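Mosquitocidal toxin (Bacillus sphaericus, PDB 2CB4) probably acts as an ADP-ribosyltransferase, a mosquitocidal toxin of which this chain is the catalytic domain. Local coordinates at residues 149-159 with 191-200. The protein carries 1 engineered substitution. Numbering follows the deposited sequence.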
loop_
_atom_site.group_PDB
_atom_site.type_symbol
_atom_site.label_atom_id
_atom_site.label_comp_id
_atom_site.label_asym_id
_atom_site.label_seq_id
_atom_site.Cartn_x
_atom_site.Cartn_y
_atom_site.Cartn_z
ATOM N N ASN A 149 -34.115 11.264 18.823
ATOM C CA ASN A 149 -32.800 11.054 19.372
ATOM C C ASN A 149 -32.136 12.295 19.940
ATOM O O ASN A 149 -32.806 13.127 20.563
ATOM C CB ASN A 149 -31.916 10.296 18.359
ATOM C CG ASN A 149 -32.606 9.022 17.823
ATOM O OD1 ASN A 149 -32.953 8.933 16.652
ATOM N ND2 ASN A 149 -32.843 8.079 18.702
ATOM N N ILE A 150 -30.824 12.395 19.747
ATOM C CA ILE A 150 -30.006 13.476 20.277
ATOM C C ILE A 150 -29.582 14.498 19.224
ATOM O O ILE A 150 -28.944 14.162 18.223
ATOM C CB ILE A 150 -28.702 12.894 20.906
ATOM C CG1 ILE A 150 -29.063 11.804 21.923
ATOM C CG2 ILE A 150 -27.830 14.014 21.526
ATOM C CD1 ILE A 150 -27.854 11.052 22.480
ATOM N N ILE A 151 -29.918 15.758 19.483
ATOM C CA ILE A 151 -29.548 16.836 18.584
ATOM C C ILE A 151 -29.130 18.040 19.428
ATOM O O ILE A 151 -29.582 18.221 20.580
ATOM C CB ILE A 151 -30.689 17.168 17.564
ATOM C CG1 ILE A 151 -30.140 18.036 16.418
ATOM C CG2 ILE A 151 -31.893 17.824 18.267
ATOM C CD1 ILE A 151 -31.050 18.142 15.242
ATOM N N TYR A 152 -28.246 18.850 18.865
ATOM C CA TYR A 152 -27.746 20.046 19.543
ATOM C C TYR A 152 -28.164 21.305 18.783
ATOM O O TYR A 152 -28.229 21.315 17.558
ATOM C CB TYR A 152 -26.204 19.986 19.617
ATOM C CG TYR A 152 -25.705 18.807 20.442
ATOM C CD1 TYR A 152 -25.476 18.940 21.824
ATOM C CD2 TYR A 152 -25.531 17.537 19.857
ATOM C CE1 TYR A 152 -25.081 17.861 22.584
ATOM C CE2 TYR A 152 -25.147 16.437 20.634
ATOM C CZ TYR A 152 -24.926 16.611 21.995
ATOM O OH TYR A 152 -24.507 15.554 22.791
ATOM N N ARG A 153 -28.435 22.373 19.524
ATOM C CA ARG A 153 -28.750 23.661 18.925
ATOM C C ARG A 153 -27.675 24.617 19.436
ATOM O O ARG A 153 -27.717 25.060 20.580
ATOM C CB ARG A 153 -30.137 24.153 19.349
ATOM C CG ARG A 153 -30.693 25.270 18.404
ATOM C CD ARG A 153 -31.938 25.870 19.046
ATOM N NE ARG A 153 -31.527 26.873 19.992
ATOM C CZ ARG A 153 -32.290 27.857 20.422
ATOM N NH1 ARG A 153 -33.536 27.958 20.010
ATOM N NH2 ARG A 153 -31.791 28.734 21.273
ATOM N N TYR A 154 -26.688 24.884 18.594
ATOM C CA TYR A 154 -25.585 25.758 18.946
ATOM C C TYR A 154 -25.944 27.220 18.756
ATOM O O TYR A 154 -26.630 27.575 17.778
ATOM C CB TYR A 154 -24.323 25.405 18.114
ATOM C CG TYR A 154 -23.729 24.055 18.492
ATOM C CD1 TYR A 154 -22.751 23.964 19.483
ATOM C CD2 TYR A 154 -24.171 22.854 17.875
ATOM C CE1 TYR A 154 -22.211 22.739 19.860
ATOM C CE2 TYR A 154 -23.621 21.603 18.251
ATOM C CZ TYR A 154 -22.653 21.576 19.250
ATOM O OH TYR A 154 -22.121 20.402 19.650
ATOM N N GLU A 155 -25.445 28.049 19.687
ATOM C CA GLU A 155 -25.627 29.503 19.707
ATOM C C GLU A 155 -24.317 30.156 19.281
ATOM O O GLU A 155 -23.262 29.938 19.877
ATOM C CB GLU A 155 -26.025 29.981 21.107
ATOM C CG GLU A 155 -26.177 31.489 21.230
ATOM C CD GLU A 155 -26.226 31.927 22.673
ATOM O OE1 GLU A 155 -25.414 31.430 23.486
ATOM O OE2 GLU A 155 -27.119 32.722 23.018
ATOM N N ILE A 156 -24.404 30.957 18.232
ATOM C CA ILE A 156 -23.236 31.592 17.632
ATOM C C ILE A 156 -23.342 33.131 17.508
ATOM O O ILE A 156 -24.424 33.676 17.238
ATOM C CB ILE A 156 -23.095 30.998 16.175
ATOM C CG1 ILE A 156 -22.967 29.466 16.235
ATOM C CG2 ILE A 156 -21.974 31.671 15.371
ATOM C CD1 ILE A 156 -23.526 28.751 15.045
ATOM N N PHE A 157 -22.198 33.797 17.660
ATOM C CA PHE A 157 -22.039 35.260 17.472
ATOM C C PHE A 157 -20.703 35.332 16.770
ATOM O O PHE A 157 -19.676 35.098 17.364
ATOM C CB PHE A 157 -21.983 36.025 18.794
ATOM C CG PHE A 157 -23.296 36.016 19.554
ATOM C CD1 PHE A 157 -24.313 36.916 19.218
ATOM C CD2 PHE A 157 -23.522 35.094 20.580
ATOM C CE1 PHE A 157 -25.509 36.918 19.925
ATOM C CE2 PHE A 157 -24.711 35.094 21.280
ATOM C CZ PHE A 157 -25.711 36.019 20.951
ATOM N N ALA A 158 -20.738 35.593 15.475
ATOM C CA ALA A 158 -19.540 35.591 14.663
ATOM C C ALA A 158 -19.507 36.822 13.758
ATOM O O ALA A 158 -20.549 37.390 13.407
ATOM C CB ALA A 158 -19.558 34.283 13.759
ATOM N N PRO A 159 -18.317 37.174 13.313
ATOM C CA PRO A 159 -18.185 38.285 12.393
ATOM C C PRO A 159 -18.541 37.767 11.003
ATOM O O PRO A 159 -18.220 36.622 10.645
ATOM C CB PRO A 159 -16.658 38.581 12.424
ATOM C CG PRO A 159 -16.014 37.255 12.830
ATOM C CD PRO A 159 -16.994 36.713 13.830
ATOM N N PHE A 191 -16.390 31.485 18.449
ATOM C CA PHE A 191 -17.618 32.214 18.098
ATOM C C PHE A 191 -18.892 31.445 18.498
ATOM O O PHE A 191 -20.012 31.879 18.200
ATOM C CB PHE A 191 -17.624 32.498 16.597
ATOM C CG PHE A 191 -16.453 33.333 16.167
ATOM C CD1 PHE A 191 -16.209 34.569 16.806
ATOM C CD2 PHE A 191 -15.558 32.882 15.206
ATOM C CE1 PHE A 191 -15.101 35.336 16.458
ATOM C CE2 PHE A 191 -14.454 33.643 14.864
ATOM C CZ PHE A 191 -14.211 34.872 15.508
ATOM N N ILE A 192 -18.709 30.298 19.153
ATOM C CA ILE A 192 -19.818 29.453 19.585
ATOM C C ILE A 192 -19.901 29.588 21.086
ATOM O O ILE A 192 -19.006 29.161 21.822
ATOM C CB ILE A 192 -19.642 27.967 19.123
ATOM C CG1 ILE A 192 -19.123 27.924 17.669
ATOM C CG2 ILE A 192 -20.948 27.195 19.286
ATOM C CD1 ILE A 192 -18.834 26.514 17.138
ATOM N N ARG A 193 -20.959 30.253 21.532
ATOM C CA ARG A 193 -21.119 30.534 22.942
ATOM C C ARG A 193 -21.649 29.406 23.805
ATOM O O ARG A 193 -21.236 29.233 24.944
ATOM C CB ARG A 193 -21.995 31.790 23.152
ATOM C CG ARG A 193 -22.009 32.192 24.653
ATOM C CD ARG A 193 -22.469 33.604 24.861
ATOM N NE ARG A 193 -23.911 33.696 24.719
ATOM C CZ ARG A 193 -24.611 34.810 24.868
ATOM N NH1 ARG A 193 -24.001 35.930 25.183
ATOM N NH2 ARG A 193 -25.928 34.802 24.709
ATOM N N SER A 194 -22.620 28.674 23.281
ATOM C CA SER A 194 -23.223 27.611 24.058
ATOM C C SER A 194 -23.970 26.662 23.145
ATOM O O SER A 194 -24.045 26.857 21.934
ATOM C CB SER A 194 -24.234 28.246 25.044
ATOM O OG SER A 194 -25.339 28.864 24.351
ATOM N N THR A 195 -24.577 25.656 23.746
ATOM C CA THR A 195 -25.421 24.745 22.991
ATOM C C THR A 195 -26.431 24.085 23.916
ATOM O O THR A 195 -26.172 23.895 25.102
ATOM C CB THR A 195 -24.627 23.683 22.152
ATOM O OG1 THR A 195 -25.520 23.080 21.203
ATOM C CG2 THR A 195 -24.032 22.584 23.039
ATOM N N TYR A 196 -27.592 23.764 23.372
ATOM C CA TYR A 196 -28.612 23.041 24.106
ATOM C C TYR A 196 -28.481 21.604 23.624
ATOM O O TYR A 196 -28.453 21.358 22.418
ATOM C CB TYR A 196 -30.012 23.449 23.670
ATOM C CG TYR A 196 -30.470 24.759 24.191
ATOM C CD1 TYR A 196 -29.836 25.365 25.262
ATOM C CD2 TYR A 196 -31.544 25.403 23.613
ATOM C CE1 TYR A 196 -30.254 26.597 25.740
ATOM C CE2 TYR A 196 -31.994 26.615 24.098
ATOM C CZ TYR A 196 -31.344 27.211 25.160
ATOM O OH TYR A 196 -31.786 28.427 25.613
ATOM N N GLU A 197 -28.463 20.660 24.556
ATOM C CA GLU A 197 -28.446 19.249 24.202
ATOM C C GLU A 197 -29.881 18.741 24.380
ATOM O O GLU A 197 -30.422 18.752 25.483
ATOM C CB GLU A 197 -27.514 18.468 25.122
ATOM C CG GLU A 197 -27.548 16.987 24.877
ATOM C CD GLU A 197 -26.474 16.244 25.641
ATOM O OE1 GLU A 197 -25.580 16.883 26.234
ATOM O OE2 GLU A 197 -26.528 15.008 25.648
ATOM N N TYR A 198 -30.498 18.291 23.289
ATOM C CA TYR A 198 -31.879 17.753 23.343
ATOM C C TYR A 198 -31.847 16.249 23.178
ATOM O O TYR A 198 -31.094 15.736 22.344
ATOM C CB TYR A 198 -32.706 18.263 22.150
ATOM C CG TYR A 198 -33.032 19.738 22.163
ATOM C CD1 TYR A 198 -34.174 20.202 22.799
ATOM C CD2 TYR A 198 -32.230 20.669 21.486
ATOM C CE1 TYR A 198 -34.502 21.570 22.811
ATOM C CE2 TYR A 198 -32.567 22.041 21.471
ATOM C CZ TYR A 198 -33.709 22.477 22.128
ATOM O OH TYR A 198 -34.068 23.821 22.133
ATOM N N HIS A 199 -32.709 15.555 23.920
ATOM C CA HIS A 199 -32.894 14.091 23.796
ATOM C C HIS A 199 -34.392 13.968 23.587
ATOM O O HIS A 199 -35.177 14.436 24.422
ATOM C CB HIS A 199 -32.513 13.337 25.085
ATOM C CG HIS A 199 -31.042 13.345 25.377
ATOM N ND1 HIS A 199 -30.475 12.577 26.374
ATOM C CD2 HIS A 199 -30.026 14.050 24.823
ATOM C CE1 HIS A 199 -29.174 12.809 26.417
ATOM N NE2 HIS A 199 -28.873 13.687 25.480
ATOM N N ASN A 200 -34.795 13.415 22.450
ATOM C CA ASN A 200 -36.216 13.272 22.115
ATOM C C ASN A 200 -36.991 14.585 22.122
ATOM O O ASN A 200 -38.184 14.598 22.485
ATOM C CB ASN A 200 -36.943 12.284 23.034
ATOM C CG ASN A 200 -36.154 11.044 23.286
ATOM O OD1 ASN A 200 -36.268 10.435 24.349
ATOM N ND2 ASN A 200 -35.311 10.675 22.338
HETATM O O HOH W 1 -32.620 29.990 23.551
HETATM O O HOH W 2 -35.438 25.460 19.803
#
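E155 and R193 form a salt bridge between strands 150-156 and 192-199. R193 grips the carboxylate side-on, its NE 3.0 Å from E155 OE1 and its NH2 2.9 Å from E155 OE2, with the guanidinium and carboxylate planes 65° apart. S194 OG donates to E155 OE1 over 2.7 Å, from the carboxylate face opposite NE. R77 adds a second salt bridge at E155 OE2, a cluster that would be expected to stabilise the negative charge. F157 CE2 lies 3.5 Å above the guanidinium plane of R193.

Backbone hydrogen bonds pair the antiparallel strands from I151–Y198 to R153–Y196. Beyond them a beta bulge at R193 sets R193 and S194 against E155: R193 N donates to E155 O, while S194 O accepts from E155 N. This brings both side chains to one carboxylate. Strands 78-82 and 202-208 flank the pair within the mixed sheet of the ADP-ribosyltransferase-type fold.

On the face bearing Y152, Y154 and E197, T195 OG1 sits 3.3 Å above the Y154 ring, and CG of E197 approaches Y152 CE1 at 3.5 Å. H199 NE2 donates to E197 OE2, while I150 CG1 makes a CH-pi contact over the imidazole.

Across the sheet, R153 bends at chi3 (83°) to lay its guanidinium within 20° of parallel to the Y196 ring, NH2 3.5 Å from Y196 CE2. A water joins that NH2, weakly, to Y196 OH, which also bonds S222 O.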